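Local coordinates for probable enoyl-CoA hydratase/isomerase (Pseudomonas aeruginosa PAO1, PDB 5WYD), which probably acts as an enoyl-CoA hydratase or isomerase of the crotonase family, with an implied role in making the diffusible signal factor (DSF), at residues D43-L48 and R92-R97; I32-P35 and W40-D43; R96-A101 and L152-G157; A63-G68 and L206-V211. The protein carries 1 engineered substitution. All coordinates share one frame; numbering follows the deposited sequence.

Contact 1 (D43-L48 and R92-R97)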
loop_
_atom_site.group_PDB
_atom_site.type_symbol
_atom_site.label_atom_id
_atom_site.label_comp_id
_atom_site.label_asym_id
_atom_site.label_seq_id
_atom_site.Cartn_x
_atom_site.Cartn_y
_atom_site.Cartn_z
ATOM N N ASP A 43 -9.853 -28.496 -19.264
ATOM C CA ASP A 43 -9.372 -29.746 -18.699
ATOM C C ASP A 43 -7.908 -29.587 -18.327
ATOM O O ASP A 43 -7.465 -30.056 -17.270
ATOM C CB ASP A 43 -9.582 -30.894 -19.710
ATOM C CG ASP A 43 -9.787 -32.280 -19.052
ATOM O OD1 ASP A 43 -9.521 -32.443 -17.846
ATOM O OD2 ASP A 43 -10.210 -33.218 -19.765
ATOM N N SER A 44 -7.152 -28.898 -19.187
ATOM C CA SER A 44 -5.744 -28.629 -18.924
ATOM C C SER A 44 -5.543 -27.684 -17.734
ATOM O O SER A 44 -4.705 -27.946 -16.863
ATOM C CB SER A 44 -5.098 -28.094 -20.205
ATOM O OG SER A 44 -5.783 -26.963 -20.720
ATOM N N LEU A 45 -6.319 -26.599 -17.659
ATOM C CA LEU A 45 -6.109 -25.611 -16.602
ATOM C C LEU A 45 -6.346 -26.174 -15.208
ATOM O O LEU A 45 -5.582 -25.876 -14.280
ATOM C CB LEU A 45 -7.001 -24.395 -16.827
ATOM C CG LEU A 45 -6.644 -23.541 -18.040
ATOM C CD1 LEU A 45 -7.556 -22.365 -18.143
ATOM C CD2 LEU A 45 -5.241 -23.070 -17.883
ATOM N N ILE A 46 -7.425 -26.933 -15.011
ATOM C CA ILE A 46 -7.647 -27.488 -13.681
ATOM C C ILE A 46 -6.520 -28.433 -13.320
ATOM O O ILE A 46 -5.954 -28.354 -12.224
ATOM C CB ILE A 46 -9.009 -28.196 -13.579
ATOM C CG1 ILE A 46 -10.161 -27.201 -13.703
ATOM C CG2 ILE A 46 -9.102 -28.924 -12.252
ATOM C CD1 ILE A 46 -11.501 -27.884 -13.806
ATOM N N GLY A 47 -6.124 -29.294 -14.257
ATOM C CA GLY A 47 -5.049 -30.206 -13.946
ATOM C C GLY A 47 -3.820 -29.439 -13.519
ATOM O O GLY A 47 -3.213 -29.747 -12.490
ATOM N N LEU A 48 -3.534 -28.339 -14.219
ATOM C CA LEU A 48 -2.344 -27.569 -13.906
ATOM C C LEU A 48 -2.386 -27.097 -12.471
ATOM O O LEU A 48 -1.457 -27.353 -11.700
ATOM C CB LEU A 48 -2.237 -26.386 -14.840
ATOM C CG LEU A 48 -1.046 -25.564 -14.393
ATOM C CD1 LEU A 48 0.198 -26.415 -14.393
ATOM C CD2 LEU A 48 -0.916 -24.344 -15.291
ATOM N N ARG A 92 -16.513 -15.583 -18.040
ATOM C CA ARG A 92 -16.199 -15.313 -16.648
ATOM C C ARG A 92 -15.533 -16.527 -16.022
ATOM O O ARG A 92 -14.534 -16.396 -15.310
ATOM C CB ARG A 92 -17.468 -14.937 -15.880
ATOM C CG ARG A 92 -17.226 -14.515 -14.423
ATOM C CD ARG A 92 -16.915 -15.663 -13.452
ATOM N NE ARG A 92 -16.596 -15.140 -12.130
ATOM C CZ ARG A 92 -16.245 -15.877 -11.082
ATOM N NH1 ARG A 92 -16.161 -17.204 -11.169
ATOM N NH2 ARG A 92 -15.970 -15.260 -9.940
ATOM N N GLU A 93 -16.061 -17.720 -16.304
ATOM C CA GLU A 93 -15.529 -18.937 -15.705
ATOM C C GLU A 93 -14.124 -19.219 -16.200
ATOM O O GLU A 93 -13.260 -19.632 -15.420
ATOM C CB GLU A 93 -16.435 -20.133 -16.010
ATOM C CG GLU A 93 -16.029 -21.449 -15.321
ATOM C CD GLU A 93 -17.051 -22.513 -15.597
ATOM O OE1 GLU A 93 -17.757 -22.387 -16.613
ATOM O OE2 GLU A 93 -17.242 -23.435 -14.777
ATOM N N MET A 94 -13.869 -19.029 -17.496
ATOM C CA MET A 94 -12.527 -19.347 -17.973
ATOM C C MET A 94 -11.517 -18.325 -17.461
ATOM O O MET A 94 -10.368 -18.673 -17.170
ATOM C CB MET A 94 -12.474 -19.470 -19.495
ATOM C CG MET A 94 -13.438 -20.469 -20.077
ATOM S SD MET A 94 -13.569 -22.042 -19.200
ATOM C CE MET A 94 -11.878 -22.648 -19.154
ATOM N N ALA A 95 -11.912 -17.057 -17.348
ATOM C CA ALA A 95 -10.982 -16.079 -16.797
ATOM C C ALA A 95 -10.536 -16.485 -15.390
ATOM O O ALA A 95 -9.362 -16.320 -15.030
ATOM C CB ALA A 95 -11.628 -14.696 -16.778
ATOM N N ARG A 96 -11.460 -17.024 -14.586
ATOM C CA ARG A 96 -11.121 -17.477 -13.241
ATOM C C ARG A 96 -10.118 -18.623 -13.292
ATOM O O ARG A 96 -9.124 -18.621 -12.555
ATOM C CB ARG A 96 -12.410 -17.882 -12.523
ATOM C CG ARG A 96 -12.283 -18.346 -11.091
ATOM C CD ARG A 96 -12.038 -17.209 -10.131
ATOM N NE ARG A 96 -11.737 -17.760 -8.831
ATOM C CZ ARG A 96 -11.913 -17.127 -7.687
ATOM N NH1 ARG A 96 -11.617 -17.721 -6.543
ATOM N NH2 ARG A 96 -12.398 -15.917 -7.683
ATOM N N ARG A 97 -10.334 -19.568 -14.216
ATOM C CA ARG A 97 -9.470 -20.735 -14.343
ATOM C C ARG A 97 -8.042 -20.344 -14.686
ATOM O O ARG A 97 -7.092 -20.910 -14.136
ATOM C CB ARG A 97 -10.018 -21.658 -15.425
ATOM C CG ARG A 97 -11.303 -22.402 -15.087
ATOM C CD ARG A 97 -11.175 -23.176 -13.805
ATOM N NE ARG A 97 -12.445 -23.750 -13.370
ATOM C CZ ARG A 97 -13.301 -23.162 -12.538
ATOM N NH1 ARG A 97 -14.426 -23.788 -12.206
ATOM N NH2 ARG A 97 -13.047 -21.952 -12.045
#
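With its CG beside the backbone N and anti to the carbonyl carbon (chi1 -68°), Leu45 reaches out from helix 42-57 and sets its CD1 methyl against Arg97 of helix 88-106. Arg97 makes the same first turn, but its chain then bends at chi2 (-54°), and that bend swings the remaining carbons and the guanidinium alongside Ile46. The two meetings differ in style. Leu45 and Arg97 cross at a slant, Leu45 CD1 lying 3.7 Å from Arg97 CB, whereas Ile46 and Arg97 run side by side and point the same way, with Ile46 CG1 4.2 Å from Arg97 NE. Met94 brings its methyl in as a third, looser partner, Met94 CE standing 4.4 Å from Leu45 CD1.

No hydrogen bond crosses between the helices. Arg97 NE is buried by the contact and has no hydrogen-bond partner in the model; the guanidinium of Arg42 comes near it, like charge beside like. One face of the guanidinium of Arg97 carries Glu93 CG. The ion pair from Arg97 NH1 to Glu93 OE2 is long at 3.8 Å, and because the oxygen sits well out of the guanidinium plane, only the charges attract. Glu93 spends its other oxygen, OE1, on a salt bridge to Arg42. Farther round helix 88-106, Arg92 pairs with Asp247 of the second subunit.

The two helix segments pass at 10.5 Å between axes and 35° between directions. They belong to successive beta-alpha-beta crossovers, packed as neighbours on the central sheet in the manner of the crotonase fold.

Contact 2 (I32-P35 and W40-D43)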
loop_
_atom_site.group_PDB
_atom_site.type_symbol
_atom_site.label_atom_id
_atom_site.label_comp_id
_atom_site.label_asym_id
_atom_site.label_seq_id
_atom_site.Cartn_x
_atom_site.Cartn_y
_atom_site.Cartn_z
ATOM N N ILE A 32 2.615 -29.622 -21.944
ATOM C CA ILE A 32 1.294 -29.401 -22.512
ATOM C C ILE A 32 1.235 -30.150 -23.825
ATOM O O ILE A 32 2.078 -29.934 -24.706
ATOM C CB ILE A 32 1.057 -27.923 -22.812
ATOM C CG1 ILE A 32 1.556 -27.058 -21.688
ATOM C CG2 ILE A 32 -0.426 -27.690 -23.071
ATOM C CD1 ILE A 32 1.467 -25.619 -22.060
ATOM N N ASN A 33 0.201 -30.946 -24.008
ATOM C CA ASN A 33 0.065 -31.745 -25.203
ATOM C C ASN A 33 -1.358 -31.601 -25.709
ATOM O O ASN A 33 -2.158 -32.523 -25.609
ATOM C CB ASN A 33 0.442 -33.185 -24.908
ATOM C CG ASN A 33 0.569 -34.018 -26.129
ATOM O OD1 ASN A 33 0.316 -33.567 -27.246
ATOM N ND2 ASN A 33 0.964 -35.266 -25.930
ATOM N N HIS A 34 -1.666 -30.446 -26.271
ATOM C CA HIS A 34 -2.987 -30.199 -26.822
ATOM C C HIS A 34 -2.820 -29.919 -28.303
ATOM O O HIS A 34 -2.144 -28.955 -28.674
ATOM C CB HIS A 34 -3.667 -29.035 -26.097
ATOM C CG HIS A 34 -5.102 -28.851 -26.459
ATOM N ND1 HIS A 34 -5.542 -27.761 -27.172
ATOM C CD2 HIS A 34 -6.174 -29.658 -26.304
ATOM C CE1 HIS A 34 -6.841 -27.869 -27.377
ATOM N NE2 HIS A 34 -7.248 -29.017 -26.867
ATOM N N PRO A 35 -3.395 -30.720 -29.190
ATOM C CA PRO A 35 -3.050 -30.364 -30.569
ATOM C C PRO A 35 -4.001 -29.322 -31.173
ATOM O O PRO A 35 -5.103 -29.138 -30.678
ATOM C CB PRO A 35 -3.116 -31.698 -31.292
ATOM C CG PRO A 35 -2.841 -32.724 -30.220
ATOM C CD PRO A 35 -3.462 -32.176 -28.974
ATOM N N TRP A 40 -4.383 -23.828 -24.501
ATOM C CA TRP A 40 -4.953 -24.192 -23.207
ATOM C C TRP A 40 -6.421 -24.555 -23.283
ATOM O O TRP A 40 -7.184 -23.994 -24.076
ATOM C CB TRP A 40 -4.800 -23.067 -22.194
ATOM C CG TRP A 40 -3.457 -22.975 -21.704
ATOM C CD1 TRP A 40 -2.529 -22.067 -22.056
ATOM C CD2 TRP A 40 -2.831 -23.877 -20.789
ATOM N NE1 TRP A 40 -1.356 -22.325 -21.396
ATOM C CE2 TRP A 40 -1.519 -23.439 -20.613
ATOM C CE3 TRP A 40 -3.257 -25.019 -20.105
ATOM C CZ2 TRP A 40 -0.623 -24.095 -19.772
ATOM C CZ3 TRP A 40 -2.364 -25.669 -19.275
ATOM C CH2 TRP A 40 -1.065 -25.207 -19.118
ATOM N N ASP A 41 -6.817 -25.457 -22.395
ATOM C CA ASP A 41 -8.168 -25.963 -22.313
ATOM C C ASP A 41 -8.564 -25.974 -20.847
ATOM O O ASP A 41 -7.713 -25.901 -19.956
ATOM C CB ASP A 41 -8.203 -27.373 -22.935
ATOM C CG ASP A 41 -9.577 -28.003 -22.955
ATOM O OD1 ASP A 41 -10.510 -27.490 -22.297
ATOM O OD2 ASP A 41 -9.707 -29.051 -23.631
ATOM N N ARG A 42 -9.874 -26.024 -20.601
ATOM C CA ARG A 42 -10.358 -26.133 -19.227
ATOM C C ARG A 42 -9.838 -27.380 -18.542
ATOM O O ARG A 42 -9.498 -27.357 -17.351
ATOM C CB ARG A 42 -11.859 -26.236 -19.203
ATOM C CG ARG A 42 -12.342 -26.833 -17.892
ATOM C CD ARG A 42 -13.769 -27.087 -17.980
ATOM N NE ARG A 42 -14.497 -25.902 -18.320
ATOM C CZ ARG A 42 -15.116 -25.203 -17.411
ATOM N NH1 ARG A 42 -15.066 -25.613 -16.126
ATOM N NH2 ARG A 42 -15.786 -24.142 -17.826
ATOM N N ASP A 43 -9.853 -28.496 -19.264
ATOM C CA ASP A 43 -9.372 -29.746 -18.699
ATOM C C ASP A 43 -7.908 -29.587 -18.327
ATOM O O ASP A 43 -7.465 -30.056 -17.270
ATOM C CB ASP A 43 -9.582 -30.894 -19.710
ATOM C CG ASP A 43 -9.787 -32.280 -19.052
ATOM O OD1 ASP A 43 -9.521 -32.443 -17.846
ATOM O OD2 ASP A 43 -10.210 -33.218 -19.765
#
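Trp40 gives up the most surface in this contact, and it spends it on Ile32, the last residue of strand 27-32. The methyl at the end of the isoleucine, Ile32 CD1, sits 3.5 Å from Trp40 CZ2 on the six-membered part of the indole, and Ile32 CG1 follows at 4.1 Å from Trp40 CH2. The two side chains cross at about a right angle, and the methyl meets the ring obliquely. The indole gets there in spite of its start: the CB of Trp40 leaves the backbone away from segment 32-35, and the ring turns back to meet it. Leu45 and Leu48 of helix 42-57 and Ser75 also touch the indole, which is buried.

In topology this is the strand-to-helix turn of a beta-alpha-beta crossover, a connection of the crotonase fold, the loop coming off strand 27-32 and running into helix 42-57.

His34 stands at the outer end of the contact, with CG anti to the backbone N (chi1 -171°). Asp41 comes across it at nearly a right angle, placing CB over one face of the imidazole, the ring and carboxylate planes being 67° apart. His34 NE2 and Asp41 OD2 stay 4.1 Å apart, a proximity without a bond. The carboxylate is engaged on both oxygens: OD2 makes a salt bridge with Lys18, while Asp41 OD1, at the N-cap of helix 42-57, accepts a weak capping bond from Asp43 N at 3.3 Å.

Contact 3 (R96-A101 and L152-G157)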
loop_
_atom_site.group_PDB
_atom_site.type_symbol
_atom_site.label_atom_id
_atom_site.label_comp_id
_atom_site.label_asym_id
_atom_site.label_seq_id
_atom_site.Cartn_x
_atom_site.Cartn_y
_atom_site.Cartn_z
ATOM N N ARG A 96 -11.460 -17.024 -14.586
ATOM C CA ARG A 96 -11.121 -17.477 -13.241
ATOM C C ARG A 96 -10.118 -18.623 -13.292
ATOM O O ARG A 96 -9.124 -18.621 -12.555
ATOM C CB ARG A 96 -12.410 -17.882 -12.523
ATOM C CG ARG A 96 -12.283 -18.346 -11.091
ATOM C CD ARG A 96 -12.038 -17.209 -10.131
ATOM N NE ARG A 96 -11.737 -17.760 -8.831
ATOM C CZ ARG A 96 -11.913 -17.127 -7.687
ATOM N NH1 ARG A 96 -11.617 -17.721 -6.543
ATOM N NH2 ARG A 96 -12.398 -15.917 -7.683
ATOM N N ARG A 97 -10.334 -19.568 -14.216
ATOM C CA ARG A 97 -9.470 -20.735 -14.343
ATOM C C ARG A 97 -8.042 -20.344 -14.686
ATOM O O ARG A 97 -7.092 -20.910 -14.136
ATOM C CB ARG A 97 -10.018 -21.658 -15.425
ATOM C CG ARG A 97 -11.303 -22.402 -15.087
ATOM C CD ARG A 97 -11.175 -23.176 -13.805
ATOM N NE ARG A 97 -12.445 -23.750 -13.370
ATOM C CZ ARG A 97 -13.301 -23.162 -12.538
ATOM N NH1 ARG A 97 -14.426 -23.788 -12.206
ATOM N NH2 ARG A 97 -13.047 -21.952 -12.045
ATOM N N PHE A 98 -7.863 -19.408 -15.615
ATOM C CA PHE A 98 -6.507 -18.982 -15.942
ATOM C C PHE A 98 -5.836 -18.374 -14.736
ATOM O O PHE A 98 -4.678 -18.675 -14.431
ATOM C CB PHE A 98 -6.484 -17.949 -17.064
ATOM C CG PHE A 98 -6.455 -18.536 -18.441
ATOM C CD1 PHE A 98 -5.313 -19.145 -18.903
ATOM C CD2 PHE A 98 -7.527 -18.394 -19.304
ATOM C CE1 PHE A 98 -5.241 -19.676 -20.166
ATOM C CE2 PHE A 98 -7.463 -18.896 -20.593
ATOM C CZ PHE A 98 -6.318 -19.560 -21.011
ATOM N N GLY A 99 -6.550 -17.503 -14.035
ATOM C CA GLY A 99 -5.952 -16.871 -12.884
ATOM C C GLY A 99 -5.570 -17.890 -11.835
ATOM O O GLY A 99 -4.432 -17.925 -11.379
ATOM N N GLU A 100 -6.489 -18.800 -11.524
ATOM C CA GLU A 100 -6.211 -19.802 -10.500
ATOM C C GLU A 100 -5.040 -20.682 -10.883
ATOM O O GLU A 100 -4.125 -20.908 -10.076
ATOM C CB GLU A 100 -7.441 -20.676 -10.254
ATOM C CG GLU A 100 -8.678 -19.966 -9.786
ATOM C CD GLU A 100 -9.855 -20.918 -9.655
ATOM O OE1 GLU A 100 -9.694 -22.134 -9.899
ATOM O OE2 GLU A 100 -10.935 -20.471 -9.230
ATOM N N ALA A 101 -5.062 -21.205 -12.109
ATOM C CA ALA A 101 -4.009 -22.111 -12.523
ATOM C C ALA A 101 -2.674 -21.389 -12.567
ATOM O O ALA A 101 -1.709 -21.801 -11.915
ATOM C CB ALA A 101 -4.361 -22.715 -13.884
ATOM N N LEU A 152 -8.628 -8.308 -23.447
ATOM C CA LEU A 152 -7.379 -8.156 -22.721
ATOM C C LEU A 152 -6.877 -9.504 -22.193
ATOM O O LEU A 152 -7.607 -10.503 -22.194
ATOM C CB LEU A 152 -7.567 -7.148 -21.603
ATOM C CG LEU A 152 -8.637 -7.374 -20.541
ATOM C CD1 LEU A 152 -8.296 -8.551 -19.570
ATOM C CD2 LEU A 152 -8.930 -6.027 -19.862
ATOM N N PRO A 153 -5.597 -9.583 -21.846
ATOM C CA PRO A 153 -5.069 -10.801 -21.226
ATOM C C PRO A 153 -5.694 -10.973 -19.854
ATOM O O PRO A 153 -5.586 -10.098 -18.998
ATOM C CB PRO A 153 -3.574 -10.507 -21.116
ATOM C CG PRO A 153 -3.329 -9.480 -22.082
ATOM C CD PRO A 153 -4.532 -8.619 -22.143
ATOM N N CYS A 154 -6.275 -12.132 -19.598
ATOM C CA CYS A 154 -6.938 -12.297 -18.316
ATOM C C CYS A 154 -6.171 -13.198 -17.373
ATOM O O CYS A 154 -6.656 -13.478 -16.276
ATOM C CB CYS A 154 -8.360 -12.803 -18.543
ATOM S SG CYS A 154 -8.421 -14.316 -19.499
ATOM N N ALA A 155 -4.961 -13.597 -17.745
ATOM C CA ALA A 155 -4.160 -14.502 -16.947
ATOM C C ALA A 155 -3.184 -13.785 -16.036
ATOM O O ALA A 155 -2.288 -14.420 -15.475
ATOM C CB ALA A 155 -3.409 -15.421 -17.877
ATOM N N GLY A 156 -3.384 -12.497 -15.822
ATOM C CA GLY A 156 -2.408 -11.691 -15.140
ATOM C C GLY A 156 -1.394 -11.098 -16.073
ATOM O O GLY A 156 -0.393 -10.544 -15.614
ATOM N N GLY A 157 -1.645 -11.175 -17.370
ATOM C CA GLY A 157 -0.708 -10.654 -18.334
ATOM C C GLY A 157 -0.489 -9.166 -18.209
ATOM O O GLY A 157 0.612 -8.670 -18.458
#
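Phe98 carries this contact from the side of helix 88-106, meeting Cys154 and Ala155 of the loop on two levels. Close to the helix backbone, Phe98 CB lies 4.1 Å from Ala155 CB, a simple methylene-to-methyl touch. Further out, the ring comes past the thiol, with Phe98 CD2 4.2 Å from Cys154 SG. The sulfur holds a place between its own backbone N and carbonyl carbon (chi1 56°), and it approaches the ring at a slant: Cys154 SG is 5.1 Å from the centroid of the Phe98 ring and 50° off the ring normal, an oblique sulfur-aromatic contact. Beyond the sulfur the phenyl leads away from the loop, toward Ala78, Met82 and Phe83, and its ring also meets that of Phe102.

The loop belongs to the crotonase core, where it connects helix 146-149 to helix 157-176 with Gly156 as N-cap residue. Glu126 accepts a hydrogen bond from Ala155 N, tying the loop to helix 123-130, and Phe245 of the third subunit packs against Cys154.

The other flank of segment 96-101 is polar and more open. Arg96 NE donates to Glu100 OE2 at 2.9 Å, one helical turn on. The bond is nearly straight (163°), lies in the guanidinium plane and uses the anti lone pair of the oxygen. Arg97 NH2 adds a long pairing to that same Glu100 OE2 at 3.8 Å. Arg49 takes Glu100 OE1, and Glu243 and Asp247 of the second subunit receive Arg96 NH2, which carries this charged edge into the subunit interface.

Contact 4 (A63-G68 and L206-V211)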
loop_
_atom_site.group_PDB
_atom_site.type_symbol
_atom_site.label_atom_id
_atom_site.label_comp_id
_atom_site.label_asym_id
_atom_site.label_seq_id
_atom_site.Cartn_x
_atom_site.Cartn_y
_atom_site.Cartn_z
ATOM N N ALA A 63 12.469 -28.762 -8.491
ATOM C CA ALA A 63 12.389 -27.889 -9.652
ATOM C C ALA A 63 11.233 -28.311 -10.542
ATOM O O ALA A 63 10.736 -29.427 -10.439
ATOM C CB ALA A 63 13.696 -27.872 -10.455
ATOM N N LEU A 64 10.754 -27.369 -11.349
ATOM C CA LEU A 64 9.694 -27.591 -12.323
ATOM C C LEU A 64 10.071 -27.011 -13.680
ATOM O O LEU A 64 10.674 -25.936 -13.754
ATOM C CB LEU A 64 8.379 -26.989 -11.829
ATOM C CG LEU A 64 7.059 -27.081 -12.582
ATOM C CD1 LEU A 64 5.984 -26.711 -11.597
ATOM C CD2 LEU A 64 6.979 -26.148 -13.779
ATOM N N VAL A 65 9.735 -27.738 -14.745
ATOM C CA VAL A 65 9.947 -27.307 -16.121
ATOM C C VAL A 65 8.648 -27.516 -16.886
ATOM O O VAL A 65 7.933 -28.495 -16.639
ATOM C CB VAL A 65 11.121 -28.056 -16.788
ATOM C CG1 VAL A 65 11.282 -27.655 -18.260
ATOM C CG2 VAL A 65 12.420 -27.798 -16.011
ATOM N N VAL A 66 8.279 -26.530 -17.700
ATOM C CA VAL A 66 7.127 -26.616 -18.597
ATOM C C VAL A 66 7.558 -26.253 -20.014
ATOM O O VAL A 66 8.167 -25.200 -20.232
ATOM C CB VAL A 66 5.964 -25.721 -18.142
ATOM C CG1 VAL A 66 5.462 -26.193 -16.818
ATOM C CG2 VAL A 66 6.426 -24.288 -18.031
ATOM N N THR A 67 7.195 -27.093 -20.982
ATOM C CA THR A 67 7.540 -26.861 -22.379
ATOM C C THR A 67 6.343 -27.236 -23.243
ATOM O O THR A 67 5.467 -27.993 -22.816
ATOM C CB THR A 67 8.792 -27.664 -22.806
ATOM O OG1 THR A 67 9.271 -27.202 -24.076
ATOM C CG2 THR A 67 8.448 -29.128 -22.945
ATOM N N GLY A 68 6.300 -26.678 -24.447
ATOM C CA GLY A 68 5.208 -26.974 -25.350
ATOM C C GLY A 68 5.505 -28.166 -26.244
ATOM O O GLY A 68 6.573 -28.271 -26.852
ATOM N N LEU A 206 18.726 -29.150 -17.401
ATOM C CA LEU A 206 20.051 -28.957 -16.846
ATOM C C LEU A 206 20.027 -27.808 -15.852
ATOM O O LEU A 206 20.516 -27.957 -14.725
ATOM C CB LEU A 206 21.066 -28.759 -17.983
ATOM C CG LEU A 206 22.552 -28.484 -17.706
ATOM C CD1 LEU A 206 22.937 -27.080 -17.246
ATOM C CD2 LEU A 206 22.925 -29.464 -16.608
ATOM N N LEU A 207 19.376 -26.688 -16.213
ATOM C CA LEU A 207 19.294 -25.581 -15.267
ATOM C C LEU A 207 18.552 -26.028 -14.016
ATOM O O LEU A 207 18.983 -25.748 -12.892
ATOM C CB LEU A 207 18.571 -24.379 -15.898
ATOM C CG LEU A 207 18.498 -23.006 -15.187
ATOM C CD1 LEU A 207 17.882 -21.942 -16.108
ATOM C CD2 LEU A 207 17.821 -22.958 -13.844
ATOM N N ALA A 208 17.476 -26.795 -14.205
ATOM C CA ALA A 208 16.673 -27.259 -13.085
ATOM C C ALA A 208 17.490 -28.117 -12.146
ATOM O O ALA A 208 17.264 -28.094 -10.933
ATOM C CB ALA A 208 15.461 -28.037 -13.604
ATOM N N ALA A 209 18.423 -28.902 -12.689
ATOM C CA ALA A 209 19.251 -29.738 -11.836
ATOM C C ALA A 209 20.098 -28.894 -10.889
ATOM O O ALA A 209 20.296 -29.270 -9.730
ATOM C CB ALA A 209 20.124 -30.646 -12.702
ATOM N N LYS A 210 20.566 -27.730 -11.345
ATOM C CA LYS A 210 21.424 -26.896 -10.505
ATOM C C LYS A 210 20.713 -26.436 -9.237
ATOM O O LYS A 210 21.352 -26.272 -8.190
ATOM C CB LYS A 210 21.925 -25.680 -11.294
ATOM C CG LYS A 210 22.796 -25.979 -12.509
ATOM C CD LYS A 210 23.087 -24.664 -13.237
ATOM C CE LYS A 210 23.838 -24.805 -14.560
ATOM N NZ LYS A 210 24.977 -25.763 -14.564
ATOM N N VAL A 211 19.405 -26.198 -9.329
ATOM C CA VAL A 211 18.609 -25.780 -8.188
ATOM C C VAL A 211 18.649 -26.841 -7.107
ATOM O O VAL A 211 18.580 -26.536 -5.911
ATOM C CB VAL A 211 17.173 -25.553 -8.668
ATOM C CG1 VAL A 211 16.207 -25.558 -7.481
ATOM C CG2 VAL A 211 17.114 -24.337 -9.547
#
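Ala208 points its methyl from helix 200-211 toward the sheet, where strand 63-68 presents two side chains to it, Ala63 and Val65. Both strand residues have their CB directed toward the helix, and being two apart they project from the same face. Ala63 CB meets Ala208 CB at 3.6 Å and also lies 3.6 Å from Ala208 O, so the alanine methyl touches both side chain and backbone of the helix. Small groups on both sides permit this closeness: the CA atoms of Ala63 and Ala208 are only 5.5 Å apart.

Val65 turns one branch to the helix. Its CG1 is anti to the backbone N (chi1 177°), while CG2, set beside that N, comes 3.9 Å from Ala208 CB. Val211, one turn on from Ala208, also leans its CB toward the strand, at the margin of the contact.

Leu64, between the two, faces away and packs on Ile52 and Leu55 of helix 42-57. Strand 63-68 is therefore covered by helices on both faces, within the central mixed sheet of the crotonase fold. Its neighbours in that sheet join in: Thr27 of strand 27-32 and Ile113 of strand 111-116 also touch Ala208, and Val111 touches Val211. No hydrogen bond links the two segments; the side-chain contacts are apolar, and on the helix Leu207 and Val211 continue onto Cys176 of the fifth subunit.

Contacts 1, 2 and 3 form one cluster. Contact 1 lies about 10 Å from contact 2 and about 9 Å from contact 3, centre to centre, sharing Asp43 with contact 2 and Arg96 and Arg97 with contact 3. Apolar touches join them: Leu45 CD2 is 3.6 Å from Trp40 CE3, and Trp40 CB is 4.0 Å from Phe98 CE1. Contact 4 stands across the chain's centre from contacts 1 and 3, about 24 Å and about 23 Å away between centres, yet Thr67 O on its strand reaches Ile32 CG1 of contact 2 at 4.2 Å. The bound pentanedial, held at Lys72, Phe73 and Arg179, is about 14 Å from the side chain of His34.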